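Cysteine protease (Xylella fastidiosa, PDB 3OIS) probably hydrolyses peptide bonds as a papain-family cysteine peptidase, and binds uridine-5'-diphosphate. Local coordinates at residues Ser103-Tyr108 / Ala162-Lys167; Ala196-Gly201 / Val239-Tyr244; Asn212-Asn217 / Ile253-Gly258. All blocks are in the same frame, centred on the assembly; numbering follows the deposited sequence.

Contact 1. Residues Ser103-Tyr108 / Ala162-Lys167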
loop_
_atom_site.group_PDB
_atom_site.type_symbol
_atom_site.label_atom_id
_atom_site.label_comp_id
_atom_site.label_asym_id
_atom_site.label_seq_id
_atom_site.Cartn_x
_atom_site.Cartn_y
_atom_site.Cartn_z
ATOM N N SER A 103 7.197 10.151 -5.462
ATOM C CA SER A 103 7.210 9.411 -6.755
ATOM C C SER A 103 6.921 7.903 -6.657
ATOM O O SER A 103 7.798 7.114 -6.289
ATOM C CB SER A 103 8.547 9.589 -7.491
ATOM O OG SER A 103 8.447 8.848 -8.682
ATOM N N ARG A 104 5.710 7.525 -7.051
ATOM C CA ARG A 104 5.264 6.110 -6.985
ATOM C C ARG A 104 6.032 5.260 -7.968
ATOM O O ARG A 104 6.402 4.123 -7.640
ATOM C CB ARG A 104 3.778 6.050 -7.275
ATOM C CG ARG A 104 2.962 6.595 -6.015
ATOM C CD ARG A 104 1.493 6.851 -6.420
ATOM N NE ARG A 104 1.306 7.927 -7.410
ATOM C CZ ARG A 104 0.289 8.061 -8.273
ATOM N NH1 ARG A 104 -0.687 7.151 -8.370
ATOM N NH2 ARG A 104 0.297 9.159 -9.110
ATOM N N LEU A 105 6.338 5.808 -9.153
ATOM C CA LEU A 105 7.082 4.972 -10.122
ATOM C C LEU A 105 8.534 4.822 -9.689
ATOM O O LEU A 105 9.120 3.816 -9.963
ATOM C CB LEU A 105 7.097 5.586 -11.518
ATOM C CG LEU A 105 5.760 5.490 -12.257
ATOM C CD1 LEU A 105 6.002 5.963 -13.709
ATOM C CD2 LEU A 105 5.247 4.021 -12.270
ATOM N N PHE A 106 9.096 5.843 -8.979
ATOM C CA PHE A 106 10.442 5.654 -8.430
ATOM C C PHE A 106 10.432 4.418 -7.442
ATOM O O PHE A 106 11.371 3.562 -7.432
ATOM C CB PHE A 106 10.900 6.883 -7.624
ATOM C CG PHE A 106 12.291 6.764 -7.075
ATOM C CD1 PHE A 106 13.390 7.168 -7.860
ATOM C CD2 PHE A 106 12.527 6.250 -5.778
ATOM C CE1 PHE A 106 14.649 7.060 -7.357
ATOM C CE2 PHE A 106 13.828 6.115 -5.276
ATOM C CZ PHE A 106 14.895 6.540 -6.120
ATOM N N ILE A 107 9.452 4.342 -6.580
ATOM C CA ILE A 107 9.375 3.199 -5.686
ATOM C C ILE A 107 9.216 1.921 -6.504
ATOM O O ILE A 107 9.938 0.976 -6.246
ATOM C CB ILE A 107 8.303 3.337 -4.612
ATOM C CG1 ILE A 107 8.594 4.558 -3.683
ATOM C CG2 ILE A 107 8.104 2.052 -3.715
ATOM C CD1 ILE A 107 7.365 4.925 -2.958
ATOM N N TYR A 108 8.262 1.908 -7.417
ATOM C CA TYR A 108 7.890 0.672 -8.159
ATOM C C TYR A 108 9.067 0.192 -9.024
ATOM O O TYR A 108 9.287 -0.997 -9.155
ATOM C CB TYR A 108 6.590 0.888 -8.968
ATOM C CG TYR A 108 6.003 -0.386 -9.599
ATOM C CD1 TYR A 108 5.966 -1.609 -8.851
ATOM C CD2 TYR A 108 5.406 -0.329 -10.869
ATOM C CE1 TYR A 108 5.368 -2.763 -9.430
ATOM C CE2 TYR A 108 4.870 -1.480 -11.492
ATOM C CZ TYR A 108 4.882 -2.694 -10.743
ATOM O OH TYR A 108 4.295 -3.764 -11.342
ATOM N N ALA A 162 7.180 3.012 -21.914
ATOM C CA ALA A 162 6.223 3.030 -20.793
ATOM C C ALA A 162 6.941 3.659 -19.639
ATOM O O ALA A 162 8.085 3.286 -19.343
ATOM C CB ALA A 162 5.755 1.603 -20.415
ATOM N N PRO A 163 6.303 4.672 -19.014
ATOM C CA PRO A 163 6.895 5.315 -17.866
ATOM C C PRO A 163 7.309 4.325 -16.778
ATOM O O PRO A 163 8.414 4.503 -16.221
ATOM C CB PRO A 163 5.815 6.266 -17.385
ATOM C CG PRO A 163 5.001 6.564 -18.669
ATOM C CD PRO A 163 5.061 5.295 -19.456
ATOM N N ALA A 164 6.526 3.243 -16.547
ATOM C CA ALA A 164 6.898 2.275 -15.480
ATOM C C ALA A 164 8.211 1.534 -15.688
ATOM O O ALA A 164 8.837 1.066 -14.713
ATOM C CB ALA A 164 5.707 1.215 -15.215
ATOM N N SER A 165 8.616 1.390 -16.932
ATOM C CA SER A 165 9.890 0.626 -17.178
ATOM C C SER A 165 11.114 1.523 -17.363
ATOM O O SER A 165 12.252 1.042 -17.499
ATOM C CB SER A 165 9.695 -0.289 -18.398
ATOM O OG SER A 165 9.475 0.550 -19.538
ATOM N N LYS A 166 10.906 2.843 -17.329
ATOM C CA LYS A 166 12.035 3.787 -17.431
ATOM C C LYS A 166 12.862 3.958 -16.140
ATOM O O LYS A 166 12.314 4.114 -15.018
ATOM C CB LYS A 166 11.438 5.146 -17.828
ATOM C CG LYS A 166 11.006 5.298 -19.261
ATOM C CD LYS A 166 11.042 6.806 -19.594
ATOM C CE LYS A 166 12.262 7.430 -18.877
ATOM N NZ LYS A 166 12.819 8.642 -19.608
ATOM N N LYS A 167 14.190 3.937 -16.261
ATOM C CA LYS A 167 15.063 4.083 -15.123
ATOM C C LYS A 167 15.044 5.583 -14.680
ATOM O O LYS A 167 15.294 6.448 -15.509
ATOM C CB LYS A 167 16.528 3.690 -15.492
ATOM C CG LYS A 167 17.453 3.852 -14.302
ATOM C CD LYS A 167 18.882 3.485 -14.607
ATOM C CE LYS A 167 19.702 3.652 -13.334
ATOM N NZ LYS A 167 20.943 2.865 -13.462
HETATM O O HOH W 1 8.095 1.952 -12.033
#
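Leu105 meets Pro163 and Ala164 over the flat peptide group that joins them: its methyl CD1 stands almost straight above one face of this plane, 3.7 Å from Pro163 C. The same methyl touches the proline ring at its rim, with CD1 3.7 Å from Pro163 CB. Both methyls lie on the same side of the peptide, CD1 toward the proline and CD2 toward the alanine, with Leu105 CD2 4.1 Å from Ala164 CB. The aromatic rings of 103-108 find their partners elsewhere: Tyr108 takes Arg112 in a cation-pi contact, and Phe106 meets Tyr173 edge-to-face.

The leucine can do this because its CG lies anti to the carbonyl carbon (chi1 -73°), which turns the fork outward from the first turn of helix 104-114. That turn is closed by Ser103 at the N-cap, whose OG accepts from Phe106 N at 3.1 Å. Facing it, residues 163-165 form a short 3-10 turn, with Ser165 N bonded to Ala162 O at 3.1 Å.

A water lies within bonding distance of both carbonyls, 3.0 Å from Leu105 O and 2.9 Å from Ala164 O, though it has more acceptors around it than protons to give. Ala164 O is also held by Arg112 NH2, while Arg112 NE bonds Tyr108 O, so a single arginine ties the helix backbone to the turn.

Within the papain-like fold, the contact fastens the long loop between helices 126-135 and 170-176 onto the flank of helix 104-114. Another side of that helix, through Arg104 and Ile107, packs on helix 78-93, and the loop residues Tyr146 and Phe158 cover Leu105 and Ala164 respectively.

Contact 2. Residues Ala196-Gly201 / Val239-Tyr244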
loop_
_atom_site.group_PDB
_atom_site.type_symbol
_atom_site.label_atom_id
_atom_site.label_comp_id
_atom_site.label_asym_id
_atom_site.label_seq_id
_atom_site.Cartn_x
_atom_site.Cartn_y
_atom_site.Cartn_z
ATOM N N ALA A 196 -4.070 -0.208 18.297
ATOM C CA ALA A 196 -3.116 0.549 19.116
ATOM C C ALA A 196 -2.195 1.357 18.220
ATOM O O ALA A 196 -1.819 2.504 18.561
ATOM C CB ALA A 196 -2.299 -0.362 19.931
ATOM N N CYS A 197 -1.816 0.757 17.078
ATOM C CA CYS A 197 -0.973 1.479 16.109
ATOM C C CYS A 197 -1.691 2.788 15.672
ATOM O O CYS A 197 -1.114 3.894 15.694
ATOM C CB CYS A 197 -0.711 0.564 14.884
ATOM S SG CYS A 197 0.502 1.209 13.734
ATOM N N LEU A 198 -2.957 2.630 15.255
ATOM C CA LEU A 198 -3.712 3.787 14.783
ATOM C C LEU A 198 -3.983 4.790 15.944
ATOM O O LEU A 198 -4.026 6.013 15.710
ATOM C CB LEU A 198 -5.025 3.295 14.171
ATOM C CG LEU A 198 -4.847 2.483 12.863
ATOM C CD1 LEU A 198 -6.185 1.686 12.634
ATOM C CD2 LEU A 198 -4.466 3.405 11.678
ATOM N N ALA A 199 -4.232 4.234 17.119
ATOM C CA ALA A 199 -4.499 5.072 18.304
ATOM C C ALA A 199 -3.405 6.074 18.684
ATOM O O ALA A 199 -3.715 7.170 19.279
ATOM C CB ALA A 199 -4.838 4.223 19.485
ATOM N N VAL A 200 -2.164 5.751 18.405
ATOM C CA VAL A 200 -1.090 6.649 18.717
ATOM C C VAL A 200 -0.797 7.527 17.514
ATOM O O VAL A 200 0.192 8.274 17.491
ATOM C CB VAL A 200 0.183 5.962 19.255
ATOM C CG1 VAL A 200 -0.106 5.082 20.480
ATOM C CG2 VAL A 200 0.843 5.078 18.148
ATOM N N GLY A 201 -1.622 7.382 16.473
ATOM C CA GLY A 201 -1.471 8.248 15.267
ATOM C C GLY A 201 -0.609 7.729 14.132
ATOM O O GLY A 201 -0.206 8.523 13.247
ATOM N N VAL A 239 -2.834 -1.579 0.697
ATOM C CA VAL A 239 -3.393 -0.215 0.925
ATOM C C VAL A 239 -2.823 0.325 2.214
ATOM O O VAL A 239 -2.145 -0.359 2.973
ATOM C CB VAL A 239 -4.946 -0.307 1.072
ATOM C CG1 VAL A 239 -5.568 -0.784 -0.244
ATOM C CG2 VAL A 239 -5.318 -1.289 2.180
ATOM N N LEU A 240 -3.069 1.614 2.452
ATOM C CA LEU A 240 -2.771 2.250 3.749
ATOM C C LEU A 240 -4.060 2.228 4.612
ATOM O O LEU A 240 -5.142 2.669 4.156
ATOM C CB LEU A 240 -2.317 3.710 3.508
ATOM C CG LEU A 240 -1.863 4.433 4.816
ATOM C CD1 LEU A 240 -0.400 3.970 5.132
ATOM C CD2 LEU A 240 -1.927 5.979 4.568
ATOM N N CYS A 241 -3.963 1.747 5.864
ATOM C CA CYS A 241 -5.091 1.811 6.760
ATOM C C CYS A 241 -5.013 3.064 7.643
ATOM O O CYS A 241 -3.981 3.376 8.170
ATOM C CB CYS A 241 -5.051 0.555 7.670
ATOM S SG CYS A 241 -6.428 0.525 8.859
ATOM N N VAL A 242 -6.120 3.768 7.779
ATOM C CA VAL A 242 -6.017 5.087 8.453
ATOM C C VAL A 242 -6.948 5.213 9.585
ATOM O O VAL A 242 -7.100 6.314 10.138
ATOM C CB VAL A 242 -6.364 6.266 7.406
ATOM C CG1 VAL A 242 -5.305 6.286 6.265
ATOM C CG2 VAL A 242 -7.783 6.126 6.792
ATOM N N GLY A 243 -7.596 4.154 10.019
ATOM C CA GLY A 243 -8.578 4.318 11.115
ATOM C C GLY A 243 -9.453 3.125 11.355
ATOM O O GLY A 243 -9.310 2.076 10.725
ATOM N N TYR A 244 -10.289 3.189 12.401
ATOM C CA TYR A 244 -11.253 2.128 12.673
ATOM C C TYR A 244 -12.476 2.686 13.413
ATOM O O TYR A 244 -12.409 3.793 13.918
ATOM C CB TYR A 244 -10.618 1.021 13.541
ATOM C CG TYR A 244 -10.149 1.446 14.936
ATOM C CD1 TYR A 244 -8.835 1.805 15.213
ATOM C CD2 TYR A 244 -11.065 1.422 15.973
ATOM C CE1 TYR A 244 -8.438 2.165 16.519
ATOM C CE2 TYR A 244 -10.691 1.745 17.260
ATOM C CZ TYR A 244 -9.382 2.092 17.528
ATOM O OH TYR A 244 -9.003 2.422 18.840
#
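Leu198, on helix 191-199, plugs against strand 233-245 of the antiparallel beta domain of the papain fold, touching Cys241, Val242, Gly243 and Tyr244. The tight part is made by this one side chain. Its CD2 methyl presses on bare backbone, 3.5 Å from Cys241 O, while CD1 lies at the edge of the Tyr244 ring, near its plane, 3.7 Å from Tyr244 CD1. The same methyl is 4.0 Å from Cys241 SG. Tyr244 and Leu198 run past each other in opposite directions, and the phenol end continues to Pro58 O, to which Tyr244 OH is bonded. Phe204 and Phe251, from the two neighbouring strands, close in on the leucine.

The helix end is looser. Ala199 is partly exposed and only skirts the strand; Val200, exposed, touches Val53 of helix 51-55 instead. There the helix stops in a Schellman motif: Gly201, with phi 93°, bonds through its N to Leu198 O at 2.9 Å, so the residue that fills the interface also takes part in the cap. Leu198 CD2 lies over the face of the peptide at Gly243 N, 3.6 Å from that nitrogen, which is buried and without a polar partner in the model.

Contact 3. Residues Asn212-Asn217 / Ile253-Gly258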
loop_
_atom_site.group_PDB
_atom_site.type_symbol
_atom_site.label_atom_id
_atom_site.label_comp_id
_atom_site.label_asym_id
_atom_site.label_seq_id
_atom_site.Cartn_x
_atom_site.Cartn_y
_atom_site.Cartn_z
ATOM N N ASN A 212 -14.228 -11.407 -5.949
ATOM C CA ASN A 212 -15.216 -10.800 -6.866
ATOM C C ASN A 212 -16.446 -10.255 -6.071
ATOM O O ASN A 212 -17.227 -9.454 -6.603
ATOM C CB ASN A 212 -15.701 -11.850 -7.860
ATOM C CG ASN A 212 -16.610 -12.863 -7.201
ATOM O OD1 ASN A 212 -16.296 -13.409 -6.152
ATOM N ND2 ASN A 212 -17.805 -13.065 -7.772
ATOM N N SER A 213 -16.602 -10.654 -4.813
ATOM C CA SER A 213 -17.772 -10.134 -4.039
ATOM C C SER A 213 -17.632 -8.626 -3.736
ATOM O O SER A 213 -18.628 -7.913 -3.387
ATOM C CB SER A 213 -17.942 -10.912 -2.771
ATOM O OG SER A 213 -16.745 -11.141 -2.051
ATOM N N TRP A 214 -16.393 -8.125 -3.790
ATOM C CA TRP A 214 -16.174 -6.653 -3.681
ATOM C C TRP A 214 -16.018 -5.994 -5.090
ATOM O O TRP A 214 -16.688 -4.993 -5.398
ATOM C CB TRP A 214 -14.909 -6.405 -2.802
ATOM C CG TRP A 214 -14.604 -4.945 -2.571
ATOM C CD1 TRP A 214 -15.527 -3.904 -2.430
ATOM C CD2 TRP A 214 -13.315 -4.365 -2.508
ATOM N NE1 TRP A 214 -14.843 -2.706 -2.228
ATOM C CE2 TRP A 214 -13.479 -2.965 -2.244
ATOM C CE3 TRP A 214 -12.001 -4.889 -2.554
ATOM C CZ2 TRP A 214 -12.373 -2.102 -2.115
ATOM C CZ3 TRP A 214 -10.955 -4.083 -2.382
ATOM C CH2 TRP A 214 -11.093 -2.673 -2.192
ATOM N N VAL A 215 -15.166 -6.573 -5.971
ATOM C CA VAL A 215 -14.776 -5.890 -7.183
ATOM C C VAL A 215 -15.526 -6.319 -8.404
ATOM O O VAL A 215 -15.319 -5.749 -9.459
ATOM C CB VAL A 215 -13.234 -6.041 -7.505
ATOM C CG1 VAL A 215 -12.408 -5.442 -6.395
ATOM C CG2 VAL A 215 -12.833 -7.507 -7.695
ATOM N N GLY A 216 -16.362 -7.334 -8.265
ATOM C CA GLY A 216 -17.043 -7.909 -9.463
ATOM C C GLY A 216 -18.021 -6.894 -10.082
ATOM O O GLY A 216 -18.763 -6.170 -9.356
ATOM N N ASN A 217 -17.952 -6.802 -11.414
ATOM C CA ASN A 217 -18.667 -5.805 -12.217
ATOM C C ASN A 217 -18.347 -4.347 -11.829
ATOM O O ASN A 217 -19.131 -3.465 -12.112
ATOM C CB ASN A 217 -20.184 -6.057 -12.200
ATOM C CG ASN A 217 -20.524 -7.454 -12.601
ATOM O OD1 ASN A 217 -19.904 -7.958 -13.530
ATOM N ND2 ASN A 217 -21.461 -8.111 -11.883
ATOM N N ILE A 253 -9.854 2.156 5.099
ATOM C CA ILE A 253 -8.701 1.981 4.177
ATOM C C ILE A 253 -8.697 3.055 3.080
ATOM O O ILE A 253 -9.714 3.354 2.496
ATOM C CB ILE A 253 -8.607 0.507 3.664
ATOM C CG1 ILE A 253 -9.833 0.120 2.957
ATOM C CG2 ILE A 253 -8.387 -0.520 4.845
ATOM C CD1 ILE A 253 -9.603 -1.191 2.158
ATOM N N ARG A 254 -7.518 3.620 2.819
ATOM C CA ARG A 254 -7.248 4.520 1.681
ATOM C C ARG A 254 -6.927 3.657 0.527
ATOM O O ARG A 254 -5.920 2.947 0.515
ATOM C CB ARG A 254 -6.045 5.345 2.094
ATOM C CG ARG A 254 -5.620 6.376 1.021
ATOM C CD ARG A 254 -4.299 7.066 1.444
ATOM N NE ARG A 254 -3.700 7.707 0.315
ATOM C CZ ARG A 254 -3.997 8.948 -0.155
ATOM N NH1 ARG A 254 -4.910 9.726 0.470
ATOM N NH2 ARG A 254 -3.383 9.427 -1.239
ATOM N N ASN A 255 -7.805 3.664 -0.484
ATOM C CA ASN A 255 -7.516 2.860 -1.713
ATOM C C ASN A 255 -6.751 3.773 -2.721
ATOM O O ASN A 255 -6.525 4.977 -2.405
ATOM C CB ASN A 255 -8.772 2.276 -2.284
ATOM C CG ASN A 255 -8.520 0.971 -3.063
ATOM O OD1 ASN A 255 -7.387 0.663 -3.415
ATOM N ND2 ASN A 255 -9.577 0.204 -3.296
ATOM N N SER A 256 -6.304 3.234 -3.853
ATOM C CA SER A 256 -5.504 3.934 -4.846
ATOM C C SER A 256 -6.182 3.764 -6.201
ATOM O O SER A 256 -5.516 3.573 -7.212
ATOM C CB SER A 256 -4.068 3.356 -4.834
ATOM O OG SER A 256 -4.149 1.910 -4.876
ATOM N N TRP A 257 -7.503 3.860 -6.215
ATOM C CA TRP A 257 -8.306 3.670 -7.466
ATOM C C TRP A 257 -9.041 4.971 -7.781
ATOM O O TRP A 257 -10.050 4.964 -8.533
ATOM C CB TRP A 257 -9.317 2.514 -7.331
ATOM C CG TRP A 257 -8.613 1.161 -7.190
ATOM C CD1 TRP A 257 -7.269 0.865 -7.458
ATOM C CD2 TRP A 257 -9.175 -0.027 -6.597
ATOM N NE1 TRP A 257 -7.012 -0.491 -7.138
ATOM C CE2 TRP A 257 -8.166 -1.026 -6.602
ATOM C CE3 TRP A 257 -10.458 -0.359 -6.120
ATOM C CZ2 TRP A 257 -8.420 -2.327 -6.118
ATOM C CZ3 TRP A 257 -10.709 -1.640 -5.660
ATOM C CH2 TRP A 257 -9.678 -2.602 -5.611
ATOM N N GLY A 258 -8.471 6.095 -7.366
ATOM C CA GLY A 258 -9.149 7.410 -7.620
ATOM C C GLY A 258 -10.281 7.740 -6.650
ATOM O O GLY A 258 -10.672 6.902 -5.783
#
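The Asn-Ser-Trp-Gly signature of the papain family appears here as Asn255 to Gly258, and in this contact Asn255 and Trp257 receive Trp214 from the short helix 212-215. In papain-like enzymes the asparagine orients the catalytic histidine and the tryptophan shields the pair; consistent with that, Asn255 touches His237 and Trp257 stacks on it.

The two indoles approach from opposite directions. Trp257 CZ3 sits over one face of the Trp214 ring, 3.6 Å from Trp214 CH2, but the arrangement is neither a stack nor a T: the six-membered rings are inclined at 31°, with centroids 5.2 Å apart. Val215 lies on that same face of Trp214, and its CG1 also reaches Trp257 CH2 at 4.0 Å. Trp214 gets into this place with CG anti to its own backbone N (chi1 -178°), which carries the indole away from the helix and over to the signature loop.

The amide of Asn255 fills the corner between the rings. Its ND2 is 3.4 Å from Trp214 CH2, with amide and ring planes 22° apart, and stands 3.0 Å above the Trp257 plane, toward the rim. Beyond the pair, Trp257 NE1 bonds Gly32 O, and Phe267 meets Trp214 edge-to-face.

The join rests on dispersion between the outer carbons of two inclined indoles and one valine methyl; over the Trp257 face the amide nitrogen may add a mild attraction, if placed as modelled. Trp257 lies directly on His237, and Trp214, touching Asn255 and Trp257, adds a second shell behind them.

Overall arrangement
Contacts 2 and 3 are built on one sheet: strands 233-245 and 250-254 are neighbours in it, and Leu240 O lies 2.9 Å from Arg254 N, a probable hydrogen bond, although the contact centres are 20 Å apart. Along the chain their segments alternate. Contact 1 stands apart in the helical region, its centre 28 Å from that of contact 2, on the opposite side of the chain's centre, and 23 Å from the centre of contact 3, the nearest atoms of contacts 1 and 3 being about 6 Å apart. Contact 3 borders the probable catalytic histidine, His237. None of the three lies at the UDP pocket, which Asp41, Lys131 and Tyr184 help to line.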